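Local atomic coordinates of DUF3244 domain-containing protein (Bacteroides vulgatus ATCC 8482, PDB entry 3D33), a protein that is of unknown function but folds as a small immunoglobulin-like beta-sandwich, a single compact domain of the DUF3244 family. Residues I31-D36 with L40-A45; I53-M58 with V63-D68; E92-G95 with G99-T102. One frame throughout, in Å; residues are numbered along the deposited sequence.

Contact 1: I31-D36 with L40-A45; sequences ITVFTD and LTLKNA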
# COMPACT_ATOMS: atom_id res chain seq x y z
N ILE A 31 0.31 -10.03 1.97
CA ILE A 31 0.71 -8.64 1.79
C ILE A 31 0.93 -7.98 3.15
O ILE A 31 0.06 -8.04 4.00
CB ILE A 31 -0.36 -7.81 1.04
CG1 ILE A 31 -0.88 -8.54 -0.22
CG2 ILE A 31 0.21 -6.41 0.72
CD1 ILE A 31 0.13 -8.70 -1.27
N THR A 32 2.11 -7.39 3.36
CA THR A 32 2.36 -6.57 4.57
C THR A 32 3.04 -5.27 4.14
O THR A 32 3.68 -5.19 3.09
CB THR A 32 3.23 -7.33 5.58
OG1 THR A 32 4.45 -7.69 4.96
CG2 THR A 32 2.54 -8.62 6.06
N VAL A 33 2.83 -4.23 4.93
CA VAL A 33 3.36 -2.91 4.66
C VAL A 33 3.95 -2.34 5.97
O VAL A 33 3.39 -2.56 7.08
CB VAL A 33 2.26 -1.97 4.11
CG1 VAL A 33 2.79 -0.54 4.04
CG2 VAL A 33 1.74 -2.47 2.76
N PHE A 34 5.09 -1.66 5.85
CA PHE A 34 5.67 -0.89 6.98
C PHE A 34 6.24 0.42 6.49
O PHE A 34 6.51 0.56 5.29
CB PHE A 34 6.72 -1.69 7.78
CG PHE A 34 7.89 -2.16 6.97
CD1 PHE A 34 8.98 -1.34 6.77
CD2 PHE A 34 7.92 -3.44 6.42
CE1 PHE A 34 10.08 -1.78 6.03
CE2 PHE A 34 9.02 -3.89 5.69
CZ PHE A 34 10.09 -3.06 5.50
N THR A 35 6.42 1.37 7.40
CA THR A 35 7.13 2.61 7.10
C THR A 35 8.35 2.73 8.03
O THR A 35 8.31 2.32 9.20
CB THR A 35 6.22 3.85 7.23
OG1 THR A 35 5.76 3.95 8.60
CG2 THR A 35 5.05 3.75 6.32
N ASP A 36 9.44 3.22 7.46
CA ASP A 36 10.75 3.34 8.14
C ASP A 36 11.21 4.72 7.74
O ASP A 36 11.64 4.94 6.60
CB ASP A 36 11.71 2.25 7.64
CG ASP A 36 13.11 2.32 8.28
OD1 ASP A 36 13.35 3.13 9.19
OD2 ASP A 36 13.97 1.53 7.84
N LEU A 40 7.86 3.91 2.61
CA LEU A 40 6.86 2.87 2.80
C LEU A 40 7.30 1.64 2.00
O LEU A 40 7.69 1.79 0.86
CB LEU A 40 5.54 3.41 2.31
CG LEU A 40 4.24 2.64 2.41
CD1 LEU A 40 3.10 3.68 2.25
CD2 LEU A 40 4.16 1.57 1.33
N THR A 41 7.27 0.46 2.62
CA THR A 41 7.65 -0.77 1.94
C THR A 41 6.50 -1.75 1.96
O THR A 41 5.95 -2.04 3.03
CB THR A 41 8.90 -1.45 2.58
OG1 THR A 41 10.03 -0.56 2.50
CG2 THR A 41 9.25 -2.80 1.88
N LEU A 42 6.16 -2.27 0.79
CA LEU A 42 5.19 -3.33 0.65
C LEU A 42 5.88 -4.61 0.25
O LEU A 42 6.70 -4.62 -0.65
CB LEU A 42 4.12 -2.98 -0.38
CG LEU A 42 3.08 -4.06 -0.70
CD1 LEU A 42 1.74 -3.42 -1.13
CD2 LEU A 42 3.57 -5.07 -1.77
N LYS A 43 5.54 -5.69 0.94
CA LYS A 43 6.01 -7.02 0.56
C LYS A 43 4.84 -7.93 0.31
O LYS A 43 3.82 -7.83 0.99
CB LYS A 43 6.89 -7.56 1.65
CG LYS A 43 8.18 -6.78 1.74
CD LYS A 43 9.23 -7.53 2.49
CE LYS A 43 10.52 -6.74 2.51
NZ LYS A 43 11.66 -7.66 2.78
N ASN A 44 5.01 -8.84 -0.64
CA ASN A 44 3.98 -9.78 -1.03
C ASN A 44 4.66 -11.15 -1.07
O ASN A 44 5.49 -11.39 -1.94
CB ASN A 44 3.40 -9.41 -2.40
CG ASN A 44 2.33 -10.39 -2.88
OD1 ASN A 44 2.11 -11.43 -2.27
ND2 ASN A 44 1.69 -10.06 -4.01
N ALA A 45 4.31 -12.01 -0.13
CA ALA A 45 4.96 -13.31 0.03
C ALA A 45 4.51 -14.35 -1.00
O ALA A 45 5.12 -15.44 -1.10
CB ALA A 45 4.76 -13.86 1.43
O HOH W 1 4.24 -10.10 3.47

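Contact 2: I53-M58 with V63-D68; sequences IRITDM and VVYEND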
# COMPACT_ATOMS: atom_id res chain seq x y z
N ILE A 53 -1.72 -0.02 -6.43
CA ILE A 53 -1.54 0.63 -5.12
C ILE A 53 -2.02 2.08 -5.32
O ILE A 53 -1.66 2.72 -6.30
CB ILE A 53 -0.08 0.64 -4.65
CG1 ILE A 53 0.42 -0.80 -4.50
CG2 ILE A 53 0.09 1.46 -3.36
CD1 ILE A 53 1.89 -0.92 -4.12
N ARG A 54 -2.88 2.53 -4.43
CA ARG A 54 -3.40 3.90 -4.48
C ARG A 54 -3.30 4.52 -3.08
O ARG A 54 -3.62 3.88 -2.07
CB ARG A 54 -4.83 3.89 -5.00
CG ARG A 54 -5.45 5.21 -5.28
CD ARG A 54 -6.73 5.00 -6.15
NE ARG A 54 -6.45 4.63 -7.55
CZ ARG A 54 -6.81 3.50 -8.18
NH1 ARG A 54 -7.48 2.52 -7.56
NH2 ARG A 54 -6.49 3.32 -9.45
N ILE A 55 -2.79 5.74 -3.01
CA ILE A 55 -2.70 6.45 -1.76
C ILE A 55 -3.50 7.73 -1.93
O ILE A 55 -3.32 8.46 -2.93
CB ILE A 55 -1.25 6.77 -1.38
CG1 ILE A 55 -0.42 5.49 -1.26
CG2 ILE A 55 -1.17 7.60 -0.07
CD1 ILE A 55 1.00 5.73 -1.00
N THR A 56 -4.41 7.98 -0.99
CA THR A 56 -5.37 9.09 -1.02
C THR A 56 -5.32 9.93 0.28
O THR A 56 -5.34 9.37 1.39
CB THR A 56 -6.82 8.50 -1.20
OG1 THR A 56 -6.88 7.68 -2.38
CG2 THR A 56 -7.84 9.63 -1.32
N ASP A 57 -5.23 11.25 0.15
CA ASP A 57 -5.19 12.10 1.36
C ASP A 57 -6.58 12.17 1.98
O ASP A 57 -7.60 12.22 1.28
CB ASP A 57 -4.64 13.50 1.08
CG ASP A 57 -5.72 14.49 0.75
OD1 ASP A 57 -6.10 14.56 -0.43
OD2 ASP A 57 -6.19 15.18 1.68
N MSE A 58 -6.63 12.22 3.31
CA MSE A 58 -7.92 12.18 4.00
C MSE A 58 -8.59 13.55 4.23
O MSE A 58 -9.75 13.60 4.70
CB MSE A 58 -7.76 11.42 5.31
CG MSE A 58 -7.40 9.98 5.06
SE MSE A 58 -8.93 8.93 4.53
CE MSE A 58 -9.82 8.99 6.48
N VAL A 63 -6.03 11.64 -4.71
CA VAL A 63 -5.04 10.59 -4.91
C VAL A 63 -3.68 11.24 -5.17
O VAL A 63 -3.52 12.03 -6.12
CB VAL A 63 -5.44 9.65 -6.05
CG1 VAL A 63 -4.36 8.61 -6.28
CG2 VAL A 63 -6.79 8.98 -5.74
N VAL A 64 -2.71 10.89 -4.32
CA VAL A 64 -1.35 11.43 -4.43
C VAL A 64 -0.42 10.44 -5.12
O VAL A 64 0.65 10.82 -5.59
CB VAL A 64 -0.77 11.84 -3.04
CG1 VAL A 64 -1.65 12.91 -2.41
CG2 VAL A 64 -0.57 10.64 -2.13
N TYR A 65 -0.82 9.16 -5.19
CA TYR A 65 0.01 8.12 -5.75
C TYR A 65 -0.89 7.02 -6.28
O TYR A 65 -1.75 6.55 -5.54
CB TYR A 65 0.96 7.55 -4.68
CG TYR A 65 1.86 6.40 -5.12
CD1 TYR A 65 1.38 5.10 -5.20
CD2 TYR A 65 3.20 6.64 -5.50
CE1 TYR A 65 2.21 4.05 -5.57
CE2 TYR A 65 4.03 5.59 -5.88
CZ TYR A 65 3.52 4.29 -5.89
OH TYR A 65 4.34 3.24 -6.27
N GLU A 66 -0.69 6.61 -7.52
CA GLU A 66 -1.32 5.39 -8.03
C GLU A 66 -0.37 4.68 -8.97
O GLU A 66 0.29 5.30 -9.82
CB GLU A 66 -2.68 5.66 -8.71
CG GLU A 66 -2.58 6.40 -10.00
CD GLU A 66 -3.93 6.71 -10.66
OE1 GLU A 66 -4.97 6.74 -9.98
OE2 GLU A 66 -3.90 6.93 -11.87
N ASN A 67 -0.27 3.37 -8.80
CA ASN A 67 0.67 2.57 -9.54
C ASN A 67 0.06 1.20 -9.85
O ASN A 67 -0.40 0.52 -8.94
CB ASN A 67 1.93 2.45 -8.69
CG ASN A 67 3.09 1.79 -9.41
OD1 ASN A 67 2.97 1.41 -10.56
ND2 ASN A 67 4.23 1.66 -8.72
N ASP A 68 0.01 0.85 -11.13
CA ASP A 68 -0.42 -0.47 -11.60
C ASP A 68 0.80 -1.35 -11.71
O ASP A 68 1.67 -1.08 -12.52
CB ASP A 68 -1.12 -0.35 -12.96
CG ASP A 68 -2.46 0.37 -12.87
OD1 ASP A 68 -3.07 0.38 -11.79
OD2 ASP A 68 -2.91 0.90 -13.89

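Contact 3: E92-G95 with G99-T102; sequences EITG and GHLT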
# COMPACT_ATOMS: atom_id res chain seq x y z
N GLU A 92 -4.54 1.76 -0.33
CA GLU A 92 -5.32 0.64 -0.87
C GLU A 92 -4.47 -0.16 -1.80
O GLU A 92 -3.77 0.41 -2.65
CB GLU A 92 -6.50 1.14 -1.68
CG GLU A 92 -7.49 1.95 -0.98
CD GLU A 92 -8.51 2.45 -2.00
OE1 GLU A 92 -9.43 1.67 -2.35
OE2 GLU A 92 -8.32 3.56 -2.55
N ILE A 93 -4.55 -1.48 -1.64
CA ILE A 93 -3.88 -2.42 -2.53
C ILE A 93 -4.97 -3.28 -3.10
O ILE A 93 -5.72 -3.92 -2.33
CB ILE A 93 -2.89 -3.27 -1.73
CG1 ILE A 93 -1.89 -2.34 -1.00
CG2 ILE A 93 -2.12 -4.18 -2.63
CD1 ILE A 93 -1.93 -2.54 0.44
N THR A 94 -5.11 -3.28 -4.41
CA THR A 94 -6.15 -4.06 -5.05
C THR A 94 -5.54 -5.04 -6.05
O THR A 94 -4.49 -4.77 -6.65
CB THR A 94 -7.19 -3.14 -5.74
OG1 THR A 94 -6.54 -2.38 -6.75
CG2 THR A 94 -7.84 -2.23 -4.76
N GLY A 95 -6.15 -6.20 -6.17
CA GLY A 95 -5.70 -7.21 -7.10
C GLY A 95 -6.65 -7.34 -8.26
O GLY A 95 -7.84 -7.04 -8.13
N GLY A 99 -9.20 -8.99 -4.88
CA GLY A 99 -8.29 -8.63 -3.78
C GLY A 99 -8.38 -7.16 -3.45
O GLY A 99 -8.29 -6.31 -4.33
N HIS A 100 -8.57 -6.83 -2.18
CA HIS A 100 -8.70 -5.44 -1.79
C HIS A 100 -8.36 -5.29 -0.33
O HIS A 100 -9.08 -5.79 0.53
CB HIS A 100 -10.11 -4.93 -2.03
CG HIS A 100 -10.29 -3.46 -1.83
ND1 HIS A 100 -10.86 -2.64 -2.79
CD2 HIS A 100 -9.97 -2.65 -0.79
CE1 HIS A 100 -10.86 -1.39 -2.35
NE2 HIS A 100 -10.33 -1.37 -1.14
N LEU A 101 -7.25 -4.61 -0.07
CA LEU A 101 -6.76 -4.38 1.27
C LEU A 101 -6.60 -2.89 1.48
O LEU A 101 -6.20 -2.17 0.56
CB LEU A 101 -5.38 -5.05 1.46
CG LEU A 101 -5.32 -6.56 1.34
CD1 LEU A 101 -3.86 -7.04 1.23
CD2 LEU A 101 -6.03 -7.16 2.55
N THR A 102 -6.94 -2.45 2.68
CA THR A 102 -6.87 -1.03 3.02
C THR A 102 -6.18 -0.83 4.36
O THR A 102 -6.43 -1.57 5.32
CB THR A 102 -8.29 -0.43 3.14
OG1 THR A 102 -9.07 -0.78 1.98
CG2 THR A 102 -8.23 1.08 3.34

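Contact 1: I31-D36 with L40-A45
Thr32 and Lys43 exchange both of their backbone hydrogen bonds, and Phe34 and Thr41 do the same two residues along; strands 31-36 and 40-44 run antiparallel at 159° with their axes 4.7 Å apart. This is a beta hairpin in one sheet of the immunoglobulin-like sandwich. The four bonds are all short and fairly straight, the shortest from Thr41 N to Phe34 O at 2.8 Å. In the non-hydrogen-bonded pairs the chains draw together, and CA-H...O contacts such as Val33 CA to Thr41 O fill in between the bonds.

Ile31, Val33, Leu40 and Leu42 share the face turned into the sandwich. Val33 divides its two methyls: CG1 meets Leu40 CD2 at 3.7 Å, while CG2 lies against CB and CD1 of Leu42. Leu42 CD1 also reaches Ile31 CG2, and beyond them Leu91 and Ile93 of the facing sheet continue the apolar packing. Asn44 closes this row with its amide beside Ile31 CD1, its OD1 taken by the backbone N of Ser46.

On the other face, Phe34 has CG wedged between its backbone N and carbonyl carbon (chi1 59°), which brings the ring alongside Thr41. Thr41 CB makes a CH-pi contact over one ring face, 3.8 Å from the centroid and displaced toward the rim, with Phe34 CZ its nearest ring atom at 3.5 Å.

Contact 2: I53-M58 with V63-D68
Ile53 with Asn67 and Ile55 with Tyr65 are the hydrogen-bonded pairs of two antiparallel strands, 53-57 and 63-68, whose axes lie 4.6 Å apart at 170°. The pairing slips by one residue after Ile55: its O accepts Val64 N at 2.9 Å and, weakly, Tyr65 N at 3.4 Å. At this slip Val64 CG2 touches Ile55 CG2.

Arg54, Thr56, Val63 and Glu66 occupy one face. Arg54 CG lies against Val63 CG1 at 3.7 Å; the chain then bends at chi3 (-74°), turning the guanidinium alongside Glu66. In the conformer modelled here, one of two, Glu66 OE1 comes to the guanidinium edge in a long, tentative salt bridge of 3.5 Å to Arg54 NE, the carboxylate turned 76° out of that plane. A leucine in place of Arg54 would probably leave the Glu66 carboxylate without its cationic partner. Val63 CG2 packs on Thr56 OG1.

The other face turns toward the second sheet; its isoleucines are buried, while Tyr65 and Asn67 are partly exposed. Ile55 CB meets Tyr65 CB at 4.0 Å, and Ile53 CG2 approaches Tyr65 CE1. Asn67 ND2 donates to Tyr65 OH at 2.9 Å, which ties down the far end of the ring. Ile79 of the facing sheet packs on Ile53, Ile55 and Tyr65.

Val64 and Tyr65 together facing Ile55 make a classic beta bulge, here in the hairpin at one edge of this sheet of the immunoglobulin-like sandwich.

Contact 3: E92-G95 with G99-T102
His100 lies across from Thr94 and reaches diagonally to Glu92 on an antiparallel hairpin in which strand 92-95 and strand 100-102 run 4.7 Å apart at 174°. Ile93 and Leu101 form the hydrogen-bonded pair, each backbone N 2.8 Å from the other's O. Nearer the turn Gly95 N donates to Gly99 O, but from well above the carbonyl plane.

The His100 side chain can be followed outward. Its CB sets off on the same face as Glu92, Thr94 and Thr102. CG trans to the backbone N (chi1 -172°) swings the imidazole along its own strand's direction, past Thr94 toward Glu92, the histidine and threonine side chains pointing the same way. CG is the first ring atom to meet Thr94 CG2, and ND1 comes closest to that methyl, at 3.6 Å. His100 CD2 has Thr102 OG1 of its own strand at the ring edge, 3.5 Å away. CE1 belongs to both neighbours, with the Thr94 methyl near it over the ring face. Glu92 OE1 stands 3.4 Å from His100 CE1. NE2, at the tip, also has Glu92 OE1 at 3.4 Å, the carboxylate plane inclined 42° to the ring. The methyl thus makes a CH-pi contact over one face, 4.0 Å from the ring centroid and displaced toward the rim.

Beneath this polar face Ile93 and Leu101 point into the sandwich, where Trp18 touches both; between themselves they meet only loosely, Ile93 CD1 to Leu101 CB being 4.4 Å. Gly99 has a positive phi, and a side chain there would be jammed against the carbonyl O of the residue before and come close to Gly95 N. Two strands joined by a short turn, with glycines facing each other at its mouth, make this the beta hairpin that forms one edge of a sheet in the immunoglobulin-like sandwich.

How the contacts relate
All three contacts are antiparallel hairpins met one after another along the chain, and they divide between the two sheets of the sandwich. Contact 1 belongs to one sheet; contacts 2 and 3 share the other, where strands 50-57 and 87-96 are neighbours and Arg54 O probably accepts Glu92 N. Contact 1 is the most buried: Leu42 CD1 packs on Ile53 CD1 of contact 2 and on Ile93 CG1 of contact 3. Contacts 2 and 3 are only partly buried. Inward residues are mainly apolar, with Tyr65 and Asn67 partly exposed in contact 2. All three outer faces carry polar groups: Thr32 and Lys43 beside the Phe34-Thr41 pair, an arginine-glutamate pair, and a histidine beside threonine and glutamate.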